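Side-chain contacts in peptidase, M20/M25/M40 family (PDB 4EWT), which probably hydrolyses the amide bond of N-acylated amino acids or related substrates, using a centre of two manganese ions: residues S372-I375 and S376-V380; T109-M112 and L113-E117; Q4-E7 and T8-K12; E13-M16 and I17-R20; V99-C103 and G104-H108. All blocks are in the same frame, centred on the assembly; numbering follows the deposited sequence.

Contact 1: S372-I375 and S376-V380; sequences SLLI and SAEAV
The carboxylate of Glu378 lies between two aliphatic groups. Leu374 covers one face: its CG and CD1 each come within 3.6 Å of Glu378 OE2, and CG stands almost directly above that oxygen. On the opposite face is the CG2 methyl of Ile6 from helix 2-11, and Lys10 of that helix also touches Glu378. The two side chains of the turn cross obliquely. Leu374 sends CG away from its own N (chi1 178°), while Glu378 carries CG on the N side (chi1 -79°); these torsions bring the leucine fork over the carboxylate.

The second feature is polar. Ser372 O is gripped twice, by Ser376 N at 3.0 Å and by Ser376 OG at 2.8 Å. The two donors arrive from opposite faces of the carbonyl plane. Ser376 OG also bonds to Thr349 OG1, which ties this turn to strand 344-350. Ser372 OG turns back to Ser369 O. Backbone bonds continue the helix, with Glu378 N reaching Leu374 O at 2.9 Å.

Leu373 and Ala377 face Met16 of helix 13-25, and Ser376 touches Tyr111 of helix 105-120. This is the start of helix 372-386, one of the helices that flank the mixed sheet in the metal-binding domain characteristic of M20 peptidases.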
loop_
_atom_site.group_PDB
_atom_site.type_symbol
_atom_site.label_atom_id
_atom_site.label_comp_id
_atom_site.label_asym_id
_atom_site.label_seq_id
_atom_site.Cartn_x
_atom_site.Cartn_y
_atom_site.Cartn_z
ATOM N N SER A 372 26.741 2.315 -40.832
ATOM C CA SER A 372 26.111 3.500 -40.259
ATOM C C SER A 372 27.046 4.705 -40.352
ATOM O O SER A 372 26.582 5.847 -40.347
ATOM C CB SER A 372 25.735 3.261 -38.796
ATOM O OG SER A 372 26.879 2.953 -38.011
ATOM N N LEU A 373 28.356 4.448 -40.434
ATOM C CA LEU A 373 29.361 5.520 -40.513
ATOM C C LEU A 373 29.173 6.376 -41.762
ATOM O O LEU A 373 29.034 7.597 -41.679
ATOM C CB LEU A 373 30.791 4.959 -40.477
ATOM C CG LEU A 373 31.343 4.394 -39.163
ATOM C CD1 LEU A 373 32.579 3.559 -39.417
ATOM C CD2 LEU A 373 31.663 5.491 -38.166
ATOM N N LEU A 374 29.160 5.716 -42.916
ATOM C CA LEU A 374 29.032 6.394 -44.204
ATOM C C LEU A 374 27.678 7.097 -44.332
ATOM O O LEU A 374 27.609 8.246 -44.785
ATOM C CB LEU A 374 29.268 5.399 -45.352
ATOM C CG LEU A 374 29.134 5.864 -46.807
ATOM C CD1 LEU A 374 30.038 7.055 -47.113
ATOM C CD2 LEU A 374 29.405 4.709 -47.766
ATOM N N ILE A 375 26.618 6.406 -43.916
ATOM C CA ILE A 375 25.259 6.949 -43.960
ATOM C C ILE A 375 25.130 8.227 -43.129
ATOM O O ILE A 375 24.464 9.172 -43.545
ATOM C CB ILE A 375 24.210 5.900 -43.509
ATOM C CG1 ILE A 375 24.132 4.754 -44.523
ATOM C CG2 ILE A 375 22.829 6.538 -43.325
ATOM C CD1 ILE A 375 23.285 3.562 -44.043
ATOM N N SER A 376 25.778 8.255 -41.965
ATOM C CA SER A 376 25.779 9.437 -41.105
ATOM C C SER A 376 26.467 10.626 -41.783
ATOM O O SER A 376 25.931 11.738 -41.804
ATOM C CB SER A 376 26.447 9.122 -39.767
ATOM O OG SER A 376 25.708 8.134 -39.071
ATOM N N ALA A 377 27.646 10.381 -42.347
ATOM C CA ALA A 377 28.389 11.422 -43.052
ATOM C C ALA A 377 27.612 11.962 -44.252
ATOM O O ALA A 377 27.509 13.176 -44.428
ATOM C CB ALA A 377 29.766 10.914 -43.471
ATOM N N GLU A 378 27.054 11.055 -45.056
ATOM C CA GLU A 378 26.265 11.433 -46.236
ATOM C C GLU A 378 25.061 12.283 -45.848
ATOM O O GLU A 378 24.797 13.313 -46.473
ATOM C CB GLU A 378 25.813 10.194 -47.022
ATOM C CG GLU A 378 26.893 9.572 -47.913
ATOM C CD GLU A 378 26.470 8.232 -48.513
ATOM O OE1 GLU A 378 25.365 7.742 -48.189
ATOM O OE2 GLU A 378 27.247 7.658 -49.304
ATOM N N ALA A 379 24.348 11.846 -44.816
ATOM C CA ALA A 379 23.183 12.559 -44.302
ATOM C C ALA A 379 23.526 13.955 -43.789
ATOM O O ALA A 379 22.930 14.938 -44.219
ATOM C CB ALA A 379 22.519 11.747 -43.208
ATOM N N VAL A 380 24.495 14.037 -42.881
ATOM C CA VAL A 380 24.892 15.315 -42.294
ATOM C C VAL A 380 25.503 16.236 -43.353
ATOM O O VAL A 380 25.139 17.412 -43.445
ATOM C CB VAL A 380 25.826 15.116 -41.059
ATOM C CG1 VAL A 380 26.302 16.439 -40.499
ATOM C CG2 VAL A 380 25.096 14.339 -39.970
#

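Contact 2: T109-M112 and L113-E117; sequences TAYM and LVLAE
Thr109 and Leu113 run alongside each other in one direction, one turn apart on helix 105-120. This is the helix that follows the metal-binding loop in the M20 catalytic domain. Thr109 CG2 meets Leu113 CD1 at 4.0 Å. With CG on the N side of its residue (chi1 -70°), Leu113 leans back over the turn, and its CG comes 3.3 Å from Thr109 O. Thr109 turns OG1 elsewhere, to His105 O.

On another flank, Tyr111 and Leu115 touch. Leu115 CD2 sits at the edge of the tyrosine ring, near its plane, 4.3 Å from Tyr111 CE1. Val380 of helix 372-386 touches both residues. Met112 bends at its second and third torsions, and the bend carries SD to within 4.5 Å of the same methyl, Leu115 CD2. Met112 also touches Val132 and His134 of strand 129-135, so the helix is covered by sheet on this side.

The backbone bonds are regular, apart from a weak one from Val114 N to Ala110 O at 3.3 Å. Near the end of the turn, Ala116 N bonds to Met112 O at 2.8 Å, and Ala116 CB lies 3.2 Å from that oxygen.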
loop_
_atom_site.group_PDB
_atom_site.type_symbol
_atom_site.label_atom_id
_atom_site.label_comp_id
_atom_site.label_asym_id
_atom_site.label_seq_id
_atom_site.Cartn_x
_atom_site.Cartn_y
_atom_site.Cartn_z
ATOM N N THR A 109 32.396 10.073 -33.615
ATOM C CA THR A 109 33.629 10.824 -33.819
ATOM C C THR A 109 34.265 10.475 -35.171
ATOM O O THR A 109 34.684 11.362 -35.920
ATOM C CB THR A 109 34.596 10.582 -32.643
ATOM O OG1 THR A 109 33.914 10.914 -31.428
ATOM C CG2 THR A 109 35.858 11.436 -32.758
ATOM N N ALA A 110 34.280 9.187 -35.490
ATOM C CA ALA A 110 34.887 8.696 -36.724
ATOM C C ALA A 110 34.302 9.351 -37.974
ATOM O O ALA A 110 35.047 9.913 -38.803
ATOM C CB ALA A 110 34.782 7.166 -36.809
ATOM N N TYR A 111 32.979 9.287 -38.113
ATOM C CA TYR A 111 32.335 9.800 -39.319
ATOM C C TYR A 111 32.456 11.327 -39.385
ATOM O O TYR A 111 32.641 11.879 -40.465
ATOM C CB TYR A 111 30.871 9.348 -39.433
ATOM C CG TYR A 111 29.872 10.333 -38.859
ATOM C CD1 TYR A 111 29.468 11.459 -39.588
ATOM C CD2 TYR A 111 29.336 10.147 -37.592
ATOM C CE1 TYR A 111 28.565 12.380 -39.054
ATOM C CE2 TYR A 111 28.422 11.058 -37.055
ATOM C CZ TYR A 111 28.043 12.169 -37.796
ATOM O OH TYR A 111 27.145 13.075 -37.267
ATOM N N MET A 112 32.348 11.987 -38.228
ATOM C CA MET A 112 32.437 13.441 -38.147
ATOM C C MET A 112 33.825 13.960 -38.529
ATOM O O MET A 112 33.944 14.982 -39.207
ATOM C CB MET A 112 32.060 13.934 -36.746
ATOM C CG MET A 112 32.002 15.457 -36.640
ATOM S SD MET A 112 30.711 16.189 -37.689
ATOM C CE MET A 112 29.263 15.837 -36.660
ATOM N N LEU A 113 34.874 13.266 -38.088
ATOM C CA LEU A 113 36.233 13.674 -38.454
ATOM C C LEU A 113 36.424 13.628 -39.969
ATOM O O LEU A 113 36.960 14.570 -40.559
ATOM C CB LEU A 113 37.298 12.817 -37.748
ATOM C CG LEU A 113 37.508 12.952 -36.236
ATOM C CD1 LEU A 113 38.440 11.852 -35.780
ATOM C CD2 LEU A 113 38.055 14.323 -35.819
ATOM N N VAL A 114 35.960 12.552 -40.594
ATOM C CA VAL A 114 36.102 12.379 -42.040
ATOM C C VAL A 114 35.160 13.304 -42.831
ATOM O O VAL A 114 35.520 13.801 -43.901
ATOM C CB VAL A 114 35.940 10.885 -42.451
ATOM C CG1 VAL A 114 36.029 10.714 -43.966
ATOM C CG2 VAL A 114 36.995 10.031 -41.763
ATOM N N LEU A 115 33.969 13.553 -42.301
ATOM C CA LEU A 115 33.069 14.510 -42.925
ATOM C C LEU A 115 33.635 15.928 -42.854
ATOM O O LEU A 115 33.527 16.685 -43.815
ATOM C CB LEU A 115 31.689 14.463 -42.280
ATOM C CG LEU A 115 30.696 15.554 -42.715
ATOM C CD1 LEU A 115 30.377 15.473 -44.198
ATOM C CD2 LEU A 115 29.422 15.452 -41.893
ATOM N N ALA A 116 34.220 16.281 -41.711
ATOM C CA ALA A 116 34.757 17.623 -41.509
ATOM C C ALA A 116 35.917 17.908 -42.464
ATOM O O ALA A 116 35.967 18.972 -43.088
ATOM C CB ALA A 116 35.182 17.818 -40.066
ATOM N N GLU A 117 36.828 16.942 -42.577
ATOM C CA GLU A 117 37.915 16.969 -43.559
ATOM C C GLU A 117 37.364 17.203 -44.960
ATOM O O GLU A 117 37.876 18.047 -45.713
ATOM C CB GLU A 117 38.692 15.648 -43.510
ATOM C CG GLU A 117 39.703 15.459 -44.653
ATOM C CD GLU A 117 40.361 14.086 -44.631
ATOM O OE1 GLU A 117 40.402 13.422 -45.686
ATOM O OE2 GLU A 117 40.831 13.665 -43.559
#

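Contact 3: Q4-E7 and T8-K12; sequences QLIE and TLKSK
Gln4 O is held by two donors of one residue. Thr8 OG1 bonds to it at 2.7 Å and Thr8 N at 3.0 Å, from opposite faces of the carbonyl plane. The hydroxyl can fold back because it sits on the N side of Thr8 (chi1 -48°). The Gln4 side chain runs alongside that of Thr8, with Gln4 CG near Thr8 OG1.

Leu5 and Leu9 pair in the same manner. Leu5 CD2 touches Leu9 CD1 at 3.7 Å. Leu9 goes on to meet Ala377 of helix 372-386, and both leucines touch Thr118. Ile6 and Lys10 cross on the next flank, with Ile6 CG2 at 3.7 Å from Lys10 CD. The lysine stem is pressed to the backbone: Lys10 CG is 3.1 Å from Ile6 O.

At the far end Ser11 OG bonds to Thr8 O at 2.8 Å, well off the direction of that carbonyl bond (C=O...OG angle 119°). Lys12 then stands at the N-cap of the next helix, and its NZ forms a salt bridge with Glu121. Helix 2-11 is thus an amphipathic N-terminal helix, apolar toward helices 105-120 and 372-386 and exposed on its other side.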
loop_
_atom_site.group_PDB
_atom_site.type_symbol
_atom_site.label_atom_id
_atom_site.label_comp_id
_atom_site.label_asym_id
_atom_site.label_seq_id
_atom_site.Cartn_x
_atom_site.Cartn_y
_atom_site.Cartn_z
ATOM N N GLN A 4 29.546 15.341 -55.801
ATOM C CA GLN A 4 30.962 15.349 -55.412
ATOM C C GLN A 4 31.142 14.933 -53.953
ATOM O O GLN A 4 32.051 14.167 -53.625
ATOM C CB GLN A 4 31.589 16.729 -55.646
ATOM C CG GLN A 4 33.110 16.754 -55.422
ATOM C CD GLN A 4 33.702 18.155 -55.325
ATOM O OE1 GLN A 4 33.070 19.149 -55.697
ATOM N NE2 GLN A 4 34.933 18.235 -54.826
ATOM N N LEU A 5 30.267 15.447 -53.091
ATOM C CA LEU A 5 30.257 15.103 -51.677
ATOM C C LEU A 5 30.152 13.589 -51.489
ATOM O O LEU A 5 30.992 12.979 -50.823
ATOM C CB LEU A 5 29.087 15.797 -50.976
ATOM C CG LEU A 5 29.116 16.187 -49.489
ATOM C CD1 LEU A 5 27.791 15.829 -48.848
ATOM C CD2 LEU A 5 30.284 15.626 -48.680
ATOM N N ILE A 6 29.131 12.990 -52.095
ATOM C CA ILE A 6 28.844 11.566 -51.902
ATOM C C ILE A 6 30.018 10.678 -52.314
ATOM O O ILE A 6 30.435 9.802 -51.546
ATOM C CB ILE A 6 27.532 11.123 -52.628
ATOM C CG1 ILE A 6 26.341 12.011 -52.225
ATOM C CG2 ILE A 6 27.238 9.638 -52.389
ATOM C CD1 ILE A 6 26.030 12.079 -50.716
ATOM N N GLU A 7 30.590 10.917 -53.493
ATOM C CA GLU A 7 31.690 10.073 -53.929
ATOM C C GLU A 7 32.972 10.290 -53.159
ATOM O O GLU A 7 33.721 9.375 -52.956
ATOM C CB GLU A 7 31.919 10.093 -55.444
ATOM C CG GLU A 7 31.070 11.023 -56.205
ATOM C CD GLU A 7 30.505 10.414 -57.479
ATOM O OE1 GLU A 7 29.295 10.137 -57.496
ATOM O OE2 GLU A 7 31.255 10.217 -58.467
ATOM N N THR A 8 33.217 11.500 -52.718
ATOM C CA THR A 8 34.352 11.724 -51.816
ATOM C C THR A 8 34.174 10.945 -50.516
ATOM O O THR A 8 35.121 10.337 -50.017
ATOM C CB THR A 8 34.551 13.207 -51.455
ATOM O OG1 THR A 8 34.517 14.004 -52.641
ATOM C CG2 THR A 8 35.890 13.410 -50.767
ATOM N N LEU A 9 32.959 10.969 -49.970
ATOM C CA LEU A 9 32.672 10.260 -48.730
ATOM C C LEU A 9 32.752 8.751 -48.919
ATOM O O LEU A 9 33.373 8.051 -48.112
ATOM C CB LEU A 9 31.313 10.680 -48.155
ATOM C CG LEU A 9 31.261 12.088 -47.544
ATOM C CD1 LEU A 9 29.877 12.387 -47.024
ATOM C CD2 LEU A 9 32.286 12.267 -46.423
ATOM N N LYS A 10 32.162 8.253 -49.982
ATOM C CA LYS A 10 32.286 6.847 -50.276
ATOM C C LYS A 10 33.719 6.409 -50.381
ATOM O O LYS A 10 34.052 5.365 -49.927
ATOM C CB LYS A 10 31.550 6.479 -51.542
ATOM C CG LYS A 10 30.098 6.675 -51.443
ATOM C CD LYS A 10 29.449 6.707 -52.768
ATOM C CE LYS A 10 28.297 5.755 -52.801
ATOM N NZ LYS A 10 27.580 5.694 -54.068
ATOM N N SER A 11 34.567 7.229 -50.974
ATOM C CA SER A 11 35.986 6.895 -51.164
ATOM C C SER A 11 36.803 6.923 -49.868
ATOM O O SER A 11 37.916 6.393 -49.815
ATOM C CB SER A 11 36.628 7.804 -52.225
ATOM O OG SER A 11 36.927 9.088 -51.698
ATOM N N LYS A 12 36.246 7.539 -48.827
ATOM C CA LYS A 12 36.916 7.616 -47.532
ATOM C C LYS A 12 36.261 6.711 -46.489
ATOM O O LYS A 12 36.527 6.856 -45.288
ATOM C CB LYS A 12 36.931 9.061 -47.025
ATOM C CG LYS A 12 37.819 10.015 -47.809
ATOM C CD LYS A 12 37.582 11.449 -47.357
ATOM C CE LYS A 12 38.434 12.431 -48.139
ATOM N NZ LYS A 12 38.236 13.829 -47.644
#

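Contact 4: E13-M16 and I17-R20; sequences EGKM and IEIR
Apolar contacts join two pairs one turn apart. Glu13 CG meets the CD1 methyl of Ile17 at 4.0 Å, and the two side chains cross at a slant. Lys15 and Ile19 instead run alongside each other in the same direction, with Lys15 CG at 4.0 Å from Ile19 CD1. The isoleucine puts CG1 on the N side (chi1 -71°). This lays Ile19 CG1 against the preceding turn, 3.3 Å from Lys15 O.

The backbone bonds are those of a regular alpha-helix. Gly14 O accepts from Glu18 N at 3.0 Å, and Glu18 CB rests 3.4 Å from the same oxygen. Arg20 N reaches Met16 O at 2.9 Å. These turns open helix 13-25, an amphipathic helix on the flank of the metal-binding domain. Its buried side is shared out among neighbours: Met16 touches Val114 of helix 105-120, Ile17 touches Leu373 of helix 372-386, and Ile19 packs on Tyr39 and Phe43 of helix 34-43.

The charged ends look mostly outside the turn. Lys15 NZ stands 6.2 Å from Glu18 OE2, too far for a salt bridge, and pairs with Glu117 of helix 105-120 instead. Arg20 leads away from the first segment. Its NE forms a salt bridge with Asp106 OD2 and its NH1 with Glu370 OE2.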
loop_
_atom_site.group_PDB
_atom_site.type_symbol
_atom_site.label_atom_id
_atom_site.label_comp_id
_atom_site.label_asym_id
_atom_site.label_seq_id
_atom_site.Cartn_x
_atom_site.Cartn_y
_atom_site.Cartn_z
ATOM N N GLU A 13 35.405 5.786 -46.934
ATOM C CA GLU A 13 34.681 4.913 -45.999
ATOM C C GLU A 13 35.670 4.118 -45.150
ATOM O O GLU A 13 35.518 4.044 -43.923
ATOM C CB GLU A 13 33.706 3.975 -46.728
ATOM C CG GLU A 13 32.812 3.159 -45.778
ATOM C CD GLU A 13 31.802 2.251 -46.487
ATOM O OE1 GLU A 13 31.913 2.037 -47.714
ATOM O OE2 GLU A 13 30.882 1.743 -45.798
ATOM N N GLY A 14 36.692 3.565 -45.810
ATOM C CA GLY A 14 37.753 2.795 -45.152
ATOM C C GLY A 14 38.441 3.537 -44.018
ATOM O O GLY A 14 38.781 2.945 -42.988
ATOM N N LYS A 15 38.611 4.828 -44.198
ATOM C CA LYS A 15 39.221 5.676 -43.214
ATOM C C LYS A 15 38.316 5.860 -41.965
ATOM O O LYS A 15 38.795 5.896 -40.856
ATOM C CB LYS A 15 39.549 7.020 -43.862
ATOM C CG LYS A 15 40.391 7.964 -43.094
ATOM C CD LYS A 15 40.898 9.024 -44.035
ATOM C CE LYS A 15 41.009 10.402 -43.443
ATOM N NZ LYS A 15 42.360 10.921 -43.129
ATOM N N MET A 16 37.024 6.012 -42.181
ATOM C CA MET A 16 36.060 6.136 -41.065
ATOM C C MET A 16 36.115 4.890 -40.190
ATOM O O MET A 16 36.145 4.980 -38.964
ATOM C CB MET A 16 34.626 6.296 -41.575
ATOM C CG MET A 16 34.402 7.439 -42.538
ATOM S SD MET A 16 32.696 7.464 -43.108
ATOM C CE MET A 16 32.762 8.804 -44.289
ATOM N N ILE A 17 36.141 3.734 -40.851
ATOM C CA ILE A 17 36.136 2.432 -40.199
ATOM C C ILE A 17 37.411 2.235 -39.375
ATOM O O ILE A 17 37.342 1.875 -38.196
ATOM C CB ILE A 17 35.910 1.308 -41.236
ATOM C CG1 ILE A 17 34.484 1.400 -41.790
ATOM C CG2 ILE A 17 36.174 -0.074 -40.629
ATOM C CD1 ILE A 17 34.259 0.648 -43.088
ATOM N N GLU A 18 38.556 2.500 -40.001
ATOM C CA GLU A 18 39.866 2.466 -39.347
ATOM C C GLU A 18 39.932 3.410 -38.136
ATOM O O GLU A 18 40.501 3.064 -37.099
ATOM C CB GLU A 18 40.947 2.808 -40.381
ATOM C CG GLU A 18 42.313 3.189 -39.836
ATOM C CD GLU A 18 43.091 4.019 -40.831
ATOM O OE1 GLU A 18 43.772 3.431 -41.696
ATOM O OE2 GLU A 18 43.007 5.268 -40.762
ATOM N N ILE A 19 39.329 4.590 -38.261
ATOM C CA ILE A 19 39.300 5.546 -37.153
ATOM C C ILE A 19 38.359 5.109 -36.016
ATOM O O ILE A 19 38.700 5.271 -34.840
ATOM C CB ILE A 19 38.991 6.989 -37.638
ATOM C CG1 ILE A 19 40.198 7.549 -38.422
ATOM C CG2 ILE A 19 38.645 7.898 -36.461
ATOM C CD1 ILE A 19 39.881 8.790 -39.264
ATOM N N ARG A 20 37.232 4.541 -36.345
ATOM C CA ARG A 20 36.332 4.112 -35.314
ATOM C C ARG A 20 37.013 3.056 -34.444
ATOM O O ARG A 20 36.998 3.119 -33.250
ATOM C CB ARG A 20 35.095 3.516 -35.915
ATOM C CG ARG A 20 34.870 2.135 -35.389
ATOM C CD ARG A 20 33.441 1.755 -35.374
ATOM N NE ARG A 20 33.047 1.197 -34.091
ATOM C CZ ARG A 20 32.657 -0.050 -33.892
ATOM N NH1 ARG A 20 32.626 -0.900 -34.874
ATOM N NH2 ARG A 20 32.321 -0.444 -32.687
#

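Contact 5: V99-C103 and G104-H108; sequences VMHAC and GHDAH. With MN (manganese (II) ion), chain F; MN (manganese (II) ion), chain E.
Cys103 and His105 belong to the dinuclear manganese site of this M20-family enzyme, at the junction of a loop and helix 105-120. Cys103 SG bridges the metals, at 2.6 Å from the manganese of chain F and 2.4 Å from that of chain E. His105 NE2 binds the first at 2.3 Å. His164 completes the protein ligands of that ion, and Glu139 and His362 those of the other. Water 3 also joins the two ions.

His101 and Asp106 pack flat. The ring and carboxylate planes are only 7° apart, and the two side chains run past one another in opposite senses. Asp106 CB lies over the face of the His101 ring, 3.9 Å from its centroid, a CH-pi contact. Two waters stitch the loop to the helix start. Water 1 is in the plane of the His101 ring, 2.8 Å from His101 ND1, and accepts from His105 N and, weakly, from Cys103 N. Water 2 donates to His101 O and, at 2.7 Å, to Asp106 OD1. The other oxygen, Asp106 OD2, is held by His24.

Gly104, the N-cap, has positive phi (79°), where a CB would clash with Cys103 O. His108 is fixed at both ring nitrogens, by Asp78 and the backbone of Val165. Gly104 O lies over the centre of the His108 ring, 3.3 Å above its plane.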
loop_
_atom_site.group_PDB
_atom_site.type_symbol
_atom_site.label_atom_id
_atom_site.label_comp_id
_atom_site.label_asym_id
_atom_site.label_seq_id
_atom_site.Cartn_x
_atom_site.Cartn_y
_atom_site.Cartn_z
ATOM N N VAL A 99 36.493 0.034 -19.181
ATOM C CA VAL A 99 35.827 1.065 -19.980
ATOM C C VAL A 99 35.655 0.639 -21.442
ATOM O O VAL A 99 36.485 -0.096 -21.978
ATOM C CB VAL A 99 36.428 2.514 -19.764
ATOM C CG1 VAL A 99 37.815 2.465 -19.174
ATOM C CG2 VAL A 99 36.389 3.370 -21.036
ATOM N N MET A 100 34.545 1.083 -22.041
ATOM C CA MET A 100 34.091 0.666 -23.372
ATOM C C MET A 100 33.241 1.747 -24.053
ATOM O O MET A 100 32.396 2.380 -23.401
ATOM C CB MET A 100 33.243 -0.606 -23.243
ATOM C CG MET A 100 32.551 -1.049 -24.527
ATOM S SD MET A 100 31.329 -2.351 -24.261
ATOM C CE MET A 100 30.840 -2.638 -25.962
ATOM N N HIS A 101 33.444 1.939 -25.359
ATOM C CA HIS A 101 32.531 2.761 -26.162
ATOM C C HIS A 101 31.234 2.000 -26.454
ATOM O O HIS A 101 31.038 1.490 -27.566
ATOM C CB HIS A 101 33.181 3.233 -27.463
ATOM C CG HIS A 101 33.938 4.518 -27.330
ATOM N ND1 HIS A 101 33.320 5.721 -27.050
ATOM C CD2 HIS A 101 35.260 4.788 -27.449
ATOM C CE1 HIS A 101 34.232 6.676 -26.997
ATOM N NE2 HIS A 101 35.416 6.136 -27.232
ATOM N N ALA A 102 30.363 1.939 -25.442
ATOM C CA ALA A 102 29.130 1.166 -25.498
ATOM C C ALA A 102 27.912 1.951 -26.005
ATOM O O ALA A 102 26.781 1.467 -25.889
ATOM C CB ALA A 102 28.833 0.547 -24.112
ATOM N N CYS A 103 28.143 3.143 -26.563
ATOM C CA CYS A 103 27.056 4.003 -27.077
ATOM C C CYS A 103 27.336 4.549 -28.487
ATOM O O CYS A 103 26.586 5.386 -28.997
ATOM C CB CYS A 103 26.771 5.160 -26.110
ATOM S SG CYS A 103 25.056 5.762 -26.109
ATOM N N GLY A 104 28.420 4.080 -29.104
ATOM C CA GLY A 104 28.739 4.415 -30.490
ATOM C C GLY A 104 29.363 5.786 -30.660
ATOM O O GLY A 104 29.400 6.316 -31.770
ATOM N N HIS A 105 29.860 6.357 -29.564
ATOM C CA HIS A 105 30.509 7.673 -29.591
ATOM C C HIS A 105 31.813 7.645 -30.401
ATOM O O HIS A 105 32.197 8.644 -30.999
ATOM C CB HIS A 105 30.779 8.178 -28.170
ATOM C CG HIS A 105 29.544 8.518 -27.393
ATOM N ND1 HIS A 105 29.591 9.166 -26.176
ATOM C CD2 HIS A 105 28.232 8.305 -27.653
ATOM C CE1 HIS A 105 28.366 9.337 -25.721
ATOM N NE2 HIS A 105 27.523 8.821 -26.595
ATOM N N ASP A 106 32.487 6.497 -30.409
ATOM C CA ASP A 106 33.634 6.285 -31.291
ATOM C C ASP A 106 33.209 6.399 -32.761
ATOM O O ASP A 106 33.912 7.021 -33.569
ATOM C CB ASP A 106 34.289 4.926 -31.022
ATOM C CG ASP A 106 33.305 3.764 -31.124
ATOM O OD1 ASP A 106 32.100 3.941 -30.819
ATOM O OD2 ASP A 106 33.745 2.670 -31.518
ATOM N N ALA A 107 32.054 5.818 -33.091
ATOM C CA ALA A 107 31.513 5.904 -34.445
ATOM C C ALA A 107 31.048 7.319 -34.781
ATOM O O ALA A 107 31.262 7.785 -35.892
ATOM C CB ALA A 107 30.387 4.912 -34.644
ATOM N N HIS A 108 30.437 8.016 -33.825
ATOM C CA HIS A 108 30.088 9.414 -34.046
ATOM C C HIS A 108 31.322 10.272 -34.373
ATOM O O HIS A 108 31.299 11.080 -35.299
ATOM C CB HIS A 108 29.333 9.999 -32.860
ATOM C CG HIS A 108 28.075 9.260 -32.518
ATOM N ND1 HIS A 108 27.523 9.284 -31.257
ATOM C CD2 HIS A 108 27.273 8.464 -33.266
ATOM C CE1 HIS A 108 26.429 8.544 -31.243
ATOM N NE2 HIS A 108 26.259 8.028 -32.446
HETATM MN MN MN F . 25.304 8.284 -26.677
HETATM MN MN MN E . 24.861 6.553 -23.811
HETATM O O HOH W 1 30.562 5.413 -26.629
HETATM O O HOH W 2 31.080 1.519 -30.383
HETATM O O HOH W 3 24.454 8.870 -24.427
HETATM O O HOH W 4 25.217 10.501 -27.101
#

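From the N terminus the order is contact 3, contact 4, contact 5, contact 2 and contact 1. All are local, so none closes a long loop and none nests in or crosses another. Contacts 3 and 4 lie on successive helices that meet at Lys12. Contact 5 leads from the metal-binding loop into helix 105-120, and contact 2 continues that helix. Contact 1 starts the last helix. In space contacts 1 to 4 cluster: Leu373, Leu374 and Ala377 of contact 1 meet the other three helices. Glu117 of contact 2 ties in contacts 3 and 4 through salt bridges. Arg20 links contact 4 to Asp106, joining helix 13-25 to the residue next to the metal ligand His105.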